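Local coordinates for CIR protein (Plasmodium chabaudi chabaudi, PDB 6ZYV), which is of unknown function but belongs to the Plasmodium interspersed repeat (PIR) variant antigens, a family of the malaria parasite associated with infected red blood cells, at residues A[40-44]-A[121-127]; A[59-63]-A[113-118]; A[146-150]-A[205-211]; A[199-203]-A[238-242]. The protein carries 5 engineered substitutions. One frame throughout, in Å; residues are numbered along the deposited sequence.

Contact 1 of 4, residues A[40-44]-A[121-127]. Engineered in segment 121-127: Ala125 (natural residue Thr).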
loop_
_atom_site.group_PDB
_atom_site.type_symbol
_atom_site.label_atom_id
_atom_site.label_comp_id
_atom_site.label_asym_id
_atom_site.label_seq_id
_atom_site.Cartn_x
_atom_site.Cartn_y
_atom_site.Cartn_z
ATOM N N ASP A 40 -1.039 -20.083 -3.158
ATOM C CA ASP A 40 0.340 -20.419 -3.540
ATOM C C ASP A 40 1.381 -19.883 -2.553
ATOM O O ASP A 40 2.503 -20.376 -2.526
ATOM C CB ASP A 40 0.662 -19.824 -4.925
ATOM C CG ASP A 40 0.073 -20.584 -6.115
ATOM O OD1 ASP A 40 0.074 -21.846 -6.081
ATOM O OD2 ASP A 40 -0.374 -19.913 -7.089
ATOM N N TYR A 41 1.028 -18.844 -1.778
ATOM C CA TYR A 41 1.927 -18.167 -0.848
ATOM C C TYR A 41 1.637 -18.442 0.633
ATOM O O TYR A 41 2.251 -17.816 1.490
ATOM C CB TYR A 41 1.956 -16.661 -1.142
ATOM C CG TYR A 41 2.213 -16.376 -2.605
ATOM C CD1 TYR A 41 3.395 -16.772 -3.212
ATOM C CD2 TYR A 41 1.228 -15.829 -3.408
ATOM C CE1 TYR A 41 3.616 -16.576 -4.569
ATOM C CE2 TYR A 41 1.448 -15.590 -4.759
ATOM C CZ TYR A 41 2.645 -15.975 -5.340
ATOM O OH TYR A 41 2.892 -15.796 -6.681
ATOM N N CYS A 42 0.742 -19.388 0.933
ATOM C CA CYS A 42 0.404 -19.785 2.298
ATOM C C CYS A 42 1.613 -20.449 2.963
ATOM O O CYS A 42 2.344 -21.191 2.306
ATOM C CB CYS A 42 -0.806 -20.718 2.293
ATOM S SG CYS A 42 -2.395 -19.880 2.044
ATOM N N PRO A 43 1.864 -20.165 4.252
ATOM C CA PRO A 43 3.027 -20.789 4.912
ATOM C C PRO A 43 2.870 -22.296 5.038
ATOM O O PRO A 43 1.760 -22.808 5.157
ATOM C CB PRO A 43 3.075 -20.142 6.303
ATOM C CG PRO A 43 2.013 -19.107 6.324
ATOM C CD PRO A 43 1.095 -19.297 5.163
ATOM N N MET A 44 3.994 -23.000 5.074
ATOM C CA MET A 44 3.995 -24.431 5.286
ATOM C C MET A 44 3.496 -24.747 6.701
ATOM O O MET A 44 3.772 -24.001 7.641
ATOM C CB MET A 44 5.412 -24.958 5.158
ATOM C CG MET A 44 5.769 -25.397 3.778
ATOM S SD MET A 44 7.176 -26.520 3.901
ATOM C CE MET A 44 8.418 -25.409 4.641
ATOM N N ASN A 121 7.525 -17.406 6.436
ATOM C CA ASN A 121 6.827 -18.031 5.326
ATOM C C ASN A 121 7.872 -18.441 4.280
ATOM O O ASN A 121 8.650 -17.612 3.802
ATOM C CB ASN A 121 5.859 -17.042 4.717
ATOM C CG ASN A 121 4.836 -17.662 3.830
ATOM O OD1 ASN A 121 5.105 -18.603 3.069
ATOM N ND2 ASN A 121 3.627 -17.148 3.914
ATOM N N THR A 122 7.875 -19.722 3.907
ATOM C CA THR A 122 8.849 -20.240 2.934
ATOM C C THR A 122 8.719 -19.615 1.524
ATOM O O THR A 122 9.687 -19.548 0.766
ATOM C CB THR A 122 8.766 -21.753 2.910
ATOM O OG1 THR A 122 9.847 -22.229 2.125
ATOM C CG2 THR A 122 7.417 -22.267 2.386
ATOM N N ASN A 123 7.543 -19.080 1.222
ATOM C CA ASN A 123 7.213 -18.437 -0.042
ATOM C C ASN A 123 7.776 -17.040 -0.218
ATOM O O ASN A 123 7.803 -16.521 -1.334
ATOM C CB ASN A 123 5.710 -18.436 -0.195
ATOM C CG ASN A 123 5.206 -19.847 -0.327
ATOM O OD1 ASN A 123 5.432 -20.492 -1.332
ATOM N ND2 ASN A 123 4.554 -20.374 0.687
ATOM N N TYR A 124 8.217 -16.418 0.886
ATOM C CA TYR A 124 8.794 -15.097 0.863
ATOM C C TYR A 124 10.188 -15.149 0.205
ATOM O O TYR A 124 10.460 -14.374 -0.709
ATOM C CB TYR A 124 8.870 -14.551 2.302
ATOM C CG TYR A 124 9.457 -13.167 2.393
ATOM C CD1 TYR A 124 8.807 -12.079 1.831
ATOM C CD2 TYR A 124 10.645 -12.940 3.068
ATOM C CE1 TYR A 124 9.329 -10.799 1.930
ATOM C CE2 TYR A 124 11.177 -11.660 3.180
ATOM C CZ TYR A 124 10.520 -10.594 2.601
ATOM O OH TYR A 124 11.035 -9.323 2.678
ATOM N N ALA A 125 11.048 -16.083 0.633
ATOM C CA ALA A 125 12.382 -16.213 0.039
ATOM C C ALA A 125 12.356 -16.754 -1.421
ATOM O O ALA A 125 13.169 -16.318 -2.246
ATOM C CB ALA A 125 13.259 -17.099 0.909
ATOM N N SER A 126 11.403 -17.649 -1.748
ATOM C CA SER A 126 11.366 -18.233 -3.089
ATOM C C SER A 126 10.598 -17.430 -4.151
ATOM O O SER A 126 10.917 -17.560 -5.335
ATOM C CB SER A 126 10.863 -19.676 -3.049
ATOM O OG SER A 126 9.723 -19.860 -2.226
ATOM N N HIS A 127 9.599 -16.628 -3.765
ATOM C CA HIS A 127 8.805 -15.892 -4.747
ATOM C C HIS A 127 9.105 -14.397 -4.776
ATOM O O HIS A 127 9.023 -13.789 -5.854
ATOM C CB HIS A 127 7.315 -16.198 -4.577
ATOM C CG HIS A 127 7.044 -17.640 -4.887
ATOM N ND1 HIS A 127 7.574 -18.211 -6.036
ATOM C CD2 HIS A 127 6.347 -18.585 -4.223
ATOM C CE1 HIS A 127 7.223 -19.479 -6.011
ATOM N NE2 HIS A 127 6.425 -19.742 -4.992
HETATM O O HOH W 1 6.609 -21.610 5.756
#
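Asn121 and Tyr41 make the tight centre of this contact. The amide of Asn121 points ND2 at Tyr41 O, 2.9 Å away and 20° out of the amide plane, while the CG of Pro43 rests 3.5 Å from Asn121 ND2. A chi1 of -164° swings CG away from the backbone N, and the same side chain turns back as the N-cap of helix 122-127: Asn121 OD1 accepts from Asn123 N at 3.1 Å and also from Asn123 ND2. Two bonds on the oxygen and one from ND2 to Tyr41 thus fix the rotation of the amide. Beside it the Tyr41 ring turns its edge to His127, CE1 lying 3.4 Å from His127 CD2 in an oblique pair with the planes at 79°. Toward solvent the packing thins. There the exposed Met44, bent at chi3, lays CG 3.8 Å from Thr122 CG2, and a water accepts from both Met44 N and Thr122 N, two donors that could not bond each other directly. Asn121 ND2 is also hydrogen-bonded to Ser60 OG, and Cys42 is held to Cys52 by a disulfide. The Asn121-Tyr41 bond ties the loop before helix 55-71 to the start of helix 122-127, with Tyr41 and Asn121 both packing on Ile64 of helix 55-71.

Contact 2 of 4, residues A[59-63]-A[113-118]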
loop_
_atom_site.group_PDB
_atom_site.type_symbol
_atom_site.label_atom_id
_atom_site.label_comp_id
_atom_site.label_asym_id
_atom_site.label_seq_id
_atom_site.Cartn_x
_atom_site.Cartn_y
_atom_site.Cartn_z
ATOM N N ILE A 59 -2.598 -13.116 6.294
ATOM C CA ILE A 59 -1.977 -11.793 6.147
ATOM C C ILE A 59 -0.599 -11.952 5.528
ATOM O O ILE A 59 -0.247 -11.213 4.618
ATOM C CB ILE A 59 -1.898 -11.040 7.507
ATOM C CG1 ILE A 59 -3.296 -10.690 8.016
ATOM C CG2 ILE A 59 -1.059 -9.768 7.378
ATOM C CD1 ILE A 59 -3.339 -10.348 9.517
ATOM N N SER A 60 0.170 -12.942 6.005
ATOM C CA SER A 60 1.497 -13.221 5.502
ATOM C C SER A 60 1.447 -13.579 4.010
ATOM O O SER A 60 2.206 -13.011 3.221
ATOM C CB SER A 60 2.124 -14.356 6.308
ATOM O OG SER A 60 3.357 -14.795 5.766
ATOM N N ALA A 61 0.521 -14.480 3.619
ATOM C CA ALA A 61 0.366 -14.903 2.234
ATOM C C ALA A 61 -0.125 -13.749 1.349
ATOM O O ALA A 61 0.320 -13.623 0.217
ATOM C CB ALA A 61 -0.594 -16.077 2.163
ATOM N N GLY A 62 -1.017 -12.916 1.886
ATOM C CA GLY A 62 -1.554 -11.744 1.194
ATOM C C GLY A 62 -0.508 -10.676 0.947
ATOM O O GLY A 62 -0.507 -10.027 -0.097
ATOM N N PHE A 63 0.405 -10.513 1.897
ATOM C CA PHE A 63 1.501 -9.563 1.806
ATOM C C PHE A 63 2.502 -10.004 0.727
ATOM O O PHE A 63 2.964 -9.174 -0.050
ATOM C CB PHE A 63 2.197 -9.422 3.171
ATOM C CG PHE A 63 3.402 -8.515 3.161
ATOM C CD1 PHE A 63 3.256 -7.137 3.254
ATOM C CD2 PHE A 63 4.680 -9.038 3.044
ATOM C CE1 PHE A 63 4.367 -6.302 3.230
ATOM C CE2 PHE A 63 5.783 -8.208 3.023
ATOM C CZ PHE A 63 5.618 -6.842 3.108
ATOM N N PHE A 113 5.900 -9.002 13.771
ATOM C CA PHE A 113 5.083 -9.714 12.791
ATOM C C PHE A 113 5.898 -10.030 11.523
ATOM O O PHE A 113 5.774 -11.122 10.996
ATOM C CB PHE A 113 3.810 -8.900 12.423
ATOM C CG PHE A 113 2.859 -9.645 11.513
ATOM C CD1 PHE A 113 3.012 -9.603 10.138
ATOM C CD2 PHE A 113 1.823 -10.400 12.036
ATOM C CE1 PHE A 113 2.180 -10.338 9.312
ATOM C CE2 PHE A 113 0.980 -11.119 11.207
ATOM C CZ PHE A 113 1.178 -11.108 9.855
ATOM N N TYR A 114 6.701 -9.085 11.018
ATOM C CA TYR A 114 7.498 -9.313 9.811
ATOM C C TYR A 114 8.483 -10.464 10.005
ATOM O O TYR A 114 8.543 -11.366 9.172
ATOM C CB TYR A 114 8.268 -8.042 9.397
ATOM C CG TYR A 114 8.548 -7.975 7.907
ATOM C CD1 TYR A 114 9.650 -8.613 7.354
ATOM C CD2 TYR A 114 7.712 -7.274 7.054
ATOM C CE1 TYR A 114 9.908 -8.554 5.992
ATOM C CE2 TYR A 114 7.968 -7.198 5.693
ATOM C CZ TYR A 114 9.050 -7.862 5.157
ATOM O OH TYR A 114 9.278 -7.770 3.798
ATOM N N THR A 115 9.253 -10.437 11.099
ATOM C CA THR A 115 10.242 -11.472 11.378
ATOM C C THR A 115 9.590 -12.827 11.684
ATOM O O THR A 115 10.062 -13.855 11.202
ATOM C CB THR A 115 11.129 -11.023 12.568
ATOM O OG1 THR A 115 11.875 -9.837 12.259
ATOM C CG2 THR A 115 12.035 -12.117 13.091
ATOM N N ASN A 116 8.520 -12.835 12.482
ATOM C CA ASN A 116 7.891 -14.088 12.891
ATOM C C ASN A 116 6.832 -14.659 11.954
ATOM O O ASN A 116 6.467 -15.815 12.143
ATOM C CB ASN A 116 7.294 -13.967 14.285
ATOM C CG ASN A 116 8.323 -13.737 15.360
ATOM O OD1 ASN A 116 8.142 -12.903 16.246
ATOM N ND2 ASN A 116 9.431 -14.467 15.303
ATOM N N HIS A 117 6.300 -13.884 11.002
ATOM C CA HIS A 117 5.254 -14.387 10.113
ATOM C C HIS A 117 5.524 -14.198 8.644
ATOM O O HIS A 117 4.952 -14.939 7.845
ATOM C CB HIS A 117 3.891 -13.807 10.460
ATOM C CG HIS A 117 3.428 -14.168 11.830
ATOM N ND1 HIS A 117 2.929 -15.433 12.128
ATOM C CD2 HIS A 117 3.455 -13.433 12.962
ATOM C CE1 HIS A 117 2.659 -15.413 13.425
ATOM N NE2 HIS A 117 2.945 -14.226 13.967
ATOM N N ILE A 118 6.372 -13.237 8.263
ATOM C CA ILE A 118 6.652 -13.016 6.837
ATOM C C ILE A 118 7.956 -13.670 6.449
ATOM O O ILE A 118 7.981 -14.483 5.532
ATOM C CB ILE A 118 6.563 -11.520 6.454
ATOM C CG1 ILE A 118 5.101 -11.064 6.516
ATOM C CG2 ILE A 118 7.170 -11.260 5.074
ATOM C CD1 ILE A 118 4.954 -9.735 6.682
#
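Phe63 and Ile118 form the apolar centre, where the CD1 methyl of Ile118 sits over one face of the Phe63 ring in a CH-pi contact, 4.1 Å from the centroid and 27° off the ring normal. The branched Ile118 spreads along that ring, its CG2 also approaching CD2 and CE2. Tyr114 comes from the preceding turn of helix 110-118 and presents its ring edge, CE2 lying 3.5 Å from Phe63 CZ in an oblique pair with the two planes 83° apart. CG2 of Ile118 lies over one face of the Tyr114 ring, toward its rim, so the isoleucine sits in the angle between the two aromatics. Farther along, Ile59 extends CG2 to within 3.6 Å of Phe113 CZ, while the CB of His117 lies over the centre of the Phe113 ring. The polar edge is carried by Ser60. Its OG stands opposite the backbone N and donates to His117 O at 2.6 Å, tilted from the carbonyl plane. The hydroxyl of Tyr114 is hydrogen-bonded to that of Tyr124, which satisfies this buried polar group. Leu95 of helix 81-101 packs on both Ile59 and Ile118. The axes of segments 59-63 and 113-118 approach to 10.1 Å and cross at -94°, a nearly perpendicular helix crossing within the all-helical fold of this PIR ectodomain, made where helix 110-118 widens into a pi-type turn.

Contact 3 of 4, residues A[146-150]-A[205-211]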
loop_
_atom_site.group_PDB
_atom_site.type_symbol
_atom_site.label_atom_id
_atom_site.label_comp_id
_atom_site.label_asym_id
_atom_site.label_seq_id
_atom_site.Cartn_x
_atom_site.Cartn_y
_atom_site.Cartn_z
ATOM N N LEU A 146 9.990 3.766 9.524
ATOM C CA LEU A 146 9.204 4.897 9.091
ATOM C C LEU A 146 7.761 4.760 9.561
ATOM O O LEU A 146 7.190 5.757 9.970
ATOM C CB LEU A 146 9.240 5.041 7.576
ATOM C CG LEU A 146 10.455 5.752 7.035
ATOM C CD1 LEU A 146 10.509 5.624 5.526
ATOM C CD2 LEU A 146 10.523 7.232 7.539
ATOM N N MET A 147 7.183 3.556 9.527
ATOM C CA MET A 147 5.815 3.355 10.015
ATOM C C MET A 147 5.721 3.628 11.502
ATOM O O MET A 147 4.744 4.231 11.940
ATOM C CB MET A 147 5.260 1.960 9.654
ATOM C CG MET A 147 5.269 1.669 8.150
ATOM S SD MET A 147 4.118 2.634 7.156
ATOM C CE MET A 147 5.174 3.930 6.538
ATOM N N ASN A 148 6.759 3.236 12.272
ATOM C CA ASN A 148 6.837 3.473 13.706
ATOM C C ASN A 148 7.069 4.931 14.031
ATOM O O ASN A 148 6.484 5.429 14.976
ATOM C CB ASN A 148 7.918 2.598 14.349
ATOM C CG ASN A 148 7.398 1.229 14.678
ATOM O OD1 ASN A 148 6.873 1.010 15.780
ATOM N ND2 ASN A 148 7.489 0.302 13.722
ATOM N N MET A 149 7.894 5.625 13.245
ATOM C CA MET A 149 8.160 7.055 13.449
ATOM C C MET A 149 6.904 7.911 13.219
ATOM O O MET A 149 6.761 8.977 13.811
ATOM C CB MET A 149 9.272 7.542 12.506
ATOM C CG MET A 149 10.688 7.054 12.851
ATOM S SD MET A 149 11.180 7.156 14.582
ATOM C CE MET A 149 12.871 6.404 14.504
ATOM N N ASN A 150 5.998 7.446 12.358
ATOM C CA ASN A 150 4.767 8.139 12.009
ATOM C C ASN A 150 3.534 7.390 12.554
ATOM O O ASN A 150 2.447 7.655 12.061
ATOM C CB ASN A 150 4.646 8.171 10.460
ATOM C CG ASN A 150 5.641 9.071 9.750
ATOM O OD1 ASN A 150 5.597 10.294 9.870
ATOM N ND2 ASN A 150 6.537 8.490 8.975
ATOM N N ASP A 205 9.022 17.572 8.650
ATOM C CA ASP A 205 9.573 16.538 9.512
ATOM C C ASP A 205 10.216 15.441 8.626
ATOM O O ASP A 205 9.628 15.065 7.632
ATOM C CB ASP A 205 8.438 15.990 10.401
ATOM C CG ASP A 205 8.727 14.689 11.117
ATOM O OD1 ASP A 205 9.717 14.633 11.866
ATOM O OD2 ASP A 205 7.952 13.720 10.926
ATOM N N SER A 206 11.433 14.977 8.972
ATOM C CA SER A 206 12.200 13.975 8.242
ATOM C C SER A 206 11.391 12.746 7.901
ATOM O O SER A 206 11.456 12.285 6.760
ATOM C CB SER A 206 13.431 13.530 9.030
ATOM O OG SER A 206 14.353 14.576 9.279
ATOM N N SER A 207 10.645 12.208 8.895
ATOM C CA SER A 207 9.837 11.000 8.756
ATOM C C SER A 207 8.650 11.218 7.876
ATOM O O SER A 207 8.261 10.294 7.151
ATOM C CB SER A 207 9.339 10.536 10.121
ATOM O OG SER A 207 10.462 10.197 10.909
ATOM N N TYR A 208 8.010 12.396 7.995
ATOM C CA TYR A 208 6.851 12.657 7.171
ATOM C C TYR A 208 7.279 12.785 5.697
ATOM O O TYR A 208 6.625 12.219 4.831
ATOM C CB TYR A 208 6.061 13.868 7.641
ATOM C CG TYR A 208 4.753 13.964 6.889
ATOM C CD1 TYR A 208 3.695 13.108 7.183
ATOM C CD2 TYR A 208 4.608 14.837 5.813
ATOM C CE1 TYR A 208 2.523 13.124 6.438
ATOM C CE2 TYR A 208 3.433 14.877 5.073
ATOM C CZ TYR A 208 2.393 14.015 5.391
ATOM O OH TYR A 208 1.229 14.002 4.670
ATOM N N LYS A 209 8.455 13.426 5.435
ATOM C CA LYS A 209 9.025 13.632 4.092
ATOM C C LYS A 209 9.254 12.331 3.327
ATOM O O LYS A 209 9.258 12.333 2.084
ATOM C CB LYS A 209 10.347 14.452 4.138
ATOM C CG LYS A 209 10.242 15.989 4.377
ATOM C CD LYS A 209 11.443 16.485 5.286
ATOM C CE LYS A 209 12.497 17.442 4.740
ATOM N NZ LYS A 209 13.548 17.797 5.753
ATOM N N GLN A 210 9.459 11.216 4.052
ATOM C CA GLN A 210 9.682 9.927 3.421
ATOM C C GLN A 210 8.401 9.176 3.102
ATOM O O GLN A 210 8.453 8.251 2.291
ATOM C CB GLN A 210 10.628 9.054 4.237
ATOM C CG GLN A 210 12.059 9.543 4.247
ATOM C CD GLN A 210 13.037 8.400 4.405
ATOM O OE1 GLN A 210 13.764 8.318 5.395
ATOM N NE2 GLN A 210 13.074 7.484 3.434
ATOM N N ILE A 211 7.262 9.511 3.740
ATOM C CA ILE A 211 5.983 8.854 3.363
ATOM C C ILE A 211 5.174 9.737 2.387
ATOM O O ILE A 211 4.453 9.217 1.553
ATOM C CB ILE A 211 5.144 8.368 4.565
ATOM C CG1 ILE A 211 4.669 9.548 5.426
ATOM C CG2 ILE A 211 5.979 7.416 5.378
ATOM C CD1 ILE A 211 3.674 9.167 6.507
HETATM O O HOH W 2 5.203 12.260 11.542
#
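Asn150, just past the end of helix 134-149, points its side chain at Ser207 and Ile211 of the facing segment. Its CB lies 4.2 Å from the CD1 methyl of Ile211, and CG comes closer to the same methyl, at 3.8 Å, the two side chains arriving from opposite directions. At the tip the amide divides its work. ND2 donates to Ser207 O at 3.1 Å in a nearly straight bond (168°), Ser207 O lying in the plane of the amide although the donor stands above the carbonyl plane. ND2 also donates to Leu146 O, which takes Asn150 N from its opposite face. Asn150 OD1 accepts a hydrogen bond from a water at 2.6 Å that also donates to Asp205 OD2, the N-cap oxygen for Tyr208 N. A chi1 of -70° places CG beside the backbone N, and the bonds to Leu146 O and Ser207 O then fix the rotation of the amide. Around it Leu146 sets CD1 3.7 Å from Gln210 CB, and the CE methyl of Met147 reaches Ile211 CG2. On the more exposed flank, Met149 CB meets Ser207 OG. Ile211 also packs on Ile154 and Phe157 of helix 154-174. The C-terminal end of helix 134-149 here meets the first turn of the weakly bonded helix 206-211: an asparagine after the last turn bonds back into that turn and across to the neighbouring helix, within the all-helical ectodomain.

Contact 4 of 4, residues A[199-203]-A[238-242]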
loop_
_atom_site.group_PDB
_atom_site.type_symbol
_atom_site.label_atom_id
_atom_site.label_comp_id
_atom_site.label_asym_id
_atom_site.label_seq_id
_atom_site.Cartn_x
_atom_site.Cartn_y
_atom_site.Cartn_z
ATOM N N ASN A 199 -4.208 16.861 12.391
ATOM C CA ASN A 199 -3.153 16.094 13.036
ATOM C C ASN A 199 -1.891 16.884 13.333
ATOM O O ASN A 199 -0.909 16.279 13.724
ATOM C CB ASN A 199 -2.847 14.863 12.220
ATOM C CG ASN A 199 -4.056 13.955 12.132
ATOM O OD1 ASN A 199 -4.358 13.207 13.056
ATOM N ND2 ASN A 199 -4.796 14.027 11.041
ATOM N N ASN A 200 -1.893 18.214 13.135
ATOM C CA ASN A 200 -0.733 19.080 13.397
ATOM C C ASN A 200 0.523 18.548 12.679
ATOM O O ASN A 200 1.586 18.414 13.292
ATOM C CB ASN A 200 -0.474 19.199 14.901
ATOM C CG ASN A 200 0.271 20.463 15.270
ATOM O OD1 ASN A 200 0.199 21.478 14.579
ATOM N ND2 ASN A 200 1.007 20.414 16.352
ATOM N N VAL A 201 0.373 18.174 11.413
ATOM C CA VAL A 201 1.473 17.614 10.664
ATOM C C VAL A 201 2.438 18.695 10.229
ATOM O O VAL A 201 2.042 19.718 9.650
ATOM C CB VAL A 201 0.988 16.745 9.482
ATOM C CG1 VAL A 201 2.171 16.230 8.663
ATOM C CG2 VAL A 201 0.087 15.599 9.968
ATOM N N ASP A 202 3.701 18.492 10.583
ATOM C CA ASP A 202 4.799 19.330 10.149
ATOM C C ASP A 202 5.285 18.599 8.874
ATOM O O ASP A 202 5.902 17.538 8.971
ATOM C CB ASP A 202 5.887 19.340 11.234
ATOM C CG ASP A 202 7.147 20.118 10.899
ATOM O OD1 ASP A 202 7.228 20.672 9.781
ATOM O OD2 ASP A 202 8.048 20.185 11.764
ATOM N N THR A 203 4.957 19.140 7.687
ATOM C CA THR A 203 5.357 18.514 6.421
ATOM C C THR A 203 6.881 18.542 6.184
ATOM O O THR A 203 7.359 17.835 5.293
ATOM C CB THR A 203 4.589 19.110 5.253
ATOM O OG1 THR A 203 4.955 20.487 5.102
ATOM C CG2 THR A 203 3.090 18.980 5.423
ATOM N N PRO A 238 -1.600 20.426 -1.239
ATOM C CA PRO A 238 -1.173 21.265 -0.104
ATOM C C PRO A 238 0.256 20.982 0.391
ATOM O O PRO A 238 0.691 19.833 0.379
ATOM C CB PRO A 238 -2.195 20.928 0.976
ATOM C CG PRO A 238 -3.394 20.467 0.222
ATOM C CD PRO A 238 -2.889 19.766 -0.975
ATOM N N THR A 239 1.014 22.034 0.754
ATOM C CA THR A 239 2.410 21.852 1.170
ATOM C C THR A 239 2.641 21.904 2.670
ATOM O O THR A 239 3.697 21.472 3.138
ATOM C CB THR A 239 3.336 22.867 0.472
ATOM O OG1 THR A 239 3.056 24.173 0.957
ATOM C CG2 THR A 239 3.208 22.852 -1.028
ATOM N N THR A 240 1.705 22.486 3.427
ATOM C CA THR A 240 1.881 22.665 4.862
ATOM C C THR A 240 0.548 22.707 5.596
ATOM O O THR A 240 -0.496 22.884 4.966
ATOM C CB THR A 240 2.654 24.001 5.093
ATOM O OG1 THR A 240 2.746 24.270 6.491
ATOM C CG2 THR A 240 1.983 25.189 4.424
ATOM N N LYS A 241 0.575 22.581 6.938
ATOM C CA LYS A 241 -0.633 22.794 7.730
ATOM C C LYS A 241 -0.991 24.306 7.647
ATOM O O LYS A 241 -0.134 25.156 7.392
ATOM C CB LYS A 241 -0.503 22.295 9.185
ATOM C CG LYS A 241 0.372 23.142 10.095
ATOM C CD LYS A 241 0.713 22.403 11.379
ATOM C CE LYS A 241 1.771 23.144 12.174
ATOM N NZ LYS A 241 2.480 22.250 13.146
ATOM N N THR A 242 -2.271 24.607 7.787
ATOM C CA THR A 242 -2.887 25.915 7.627
ATOM C C THR A 242 -3.706 26.250 8.872
ATOM O O THR A 242 -3.710 27.403 9.310
ATOM C CB THR A 242 -3.701 25.856 6.303
ATOM O OG1 THR A 242 -2.862 26.236 5.206
ATOM C CG2 THR A 242 -4.972 26.670 6.316
HETATM O O HOH W 3 3.248 21.493 7.950
#
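The amide of Asn200 is met from above its carbonyl plane by the ammonium group of Lys241, whose NZ donates to Asn200 OD1 at 2.8 Å from 56° out of that plane. Asn200 is the C-prime residue of a Schellman motif that ends helix 181-198, its positive phi of 53° turning the chain out of the helix into the loop that faces 238-242. Lys241 crosses this turn with its chain extended beyond CG, passing CD 3.5 Å from Val201 O before reaching the amide. Within the two segments the opposite charge is Asp202, whose OD1 remains 6.0 Å from Lys241 NZ, so any attraction is probably modest. The two loop segments run roughly antiparallel, and a water sits between them: it donates to Val201 O at 2.7 Å and accepts from both Thr203 N and Lys241 N. This bridge joins the backbones where direct bonds between them are lacking. Behind the contact Thr240 O accepts from Gln193 of helix 181-198, while Val201 and Thr203 pack on Tyr208. At the other end Thr203 carries OG1 between its backbone N and carbonyl carbon (chi1 65°), from where it donates to Thr239 O at 2.5 Å, in the plane of that carbonyl.

Overall arrangement
The four contacts form two pairs in the helical ectodomain; contact 4 lies on the other side of the chain's centre from contacts 1 and 2. Contacts 1 and 2 have centres 10 Å apart and touch through Tyr124 with Tyr114 and Asn121 with Ser60; contact 2 is nested along the chain inside the loop closed by contact 1, and the consecutive helices 110-118 and 122-127 supply one segment to each. Contacts 3 and 4, 13 Å apart between centres, meet around Tyr208, and their segments alternate in sequence. The pairs follow in series, with contacts 1 and 4 about 40 Å apart between centres. Helix 134-149, next after helix 122-127, leads from the first pair to contact 3, so long-range contacts in both pairs belong to one all-helical fold.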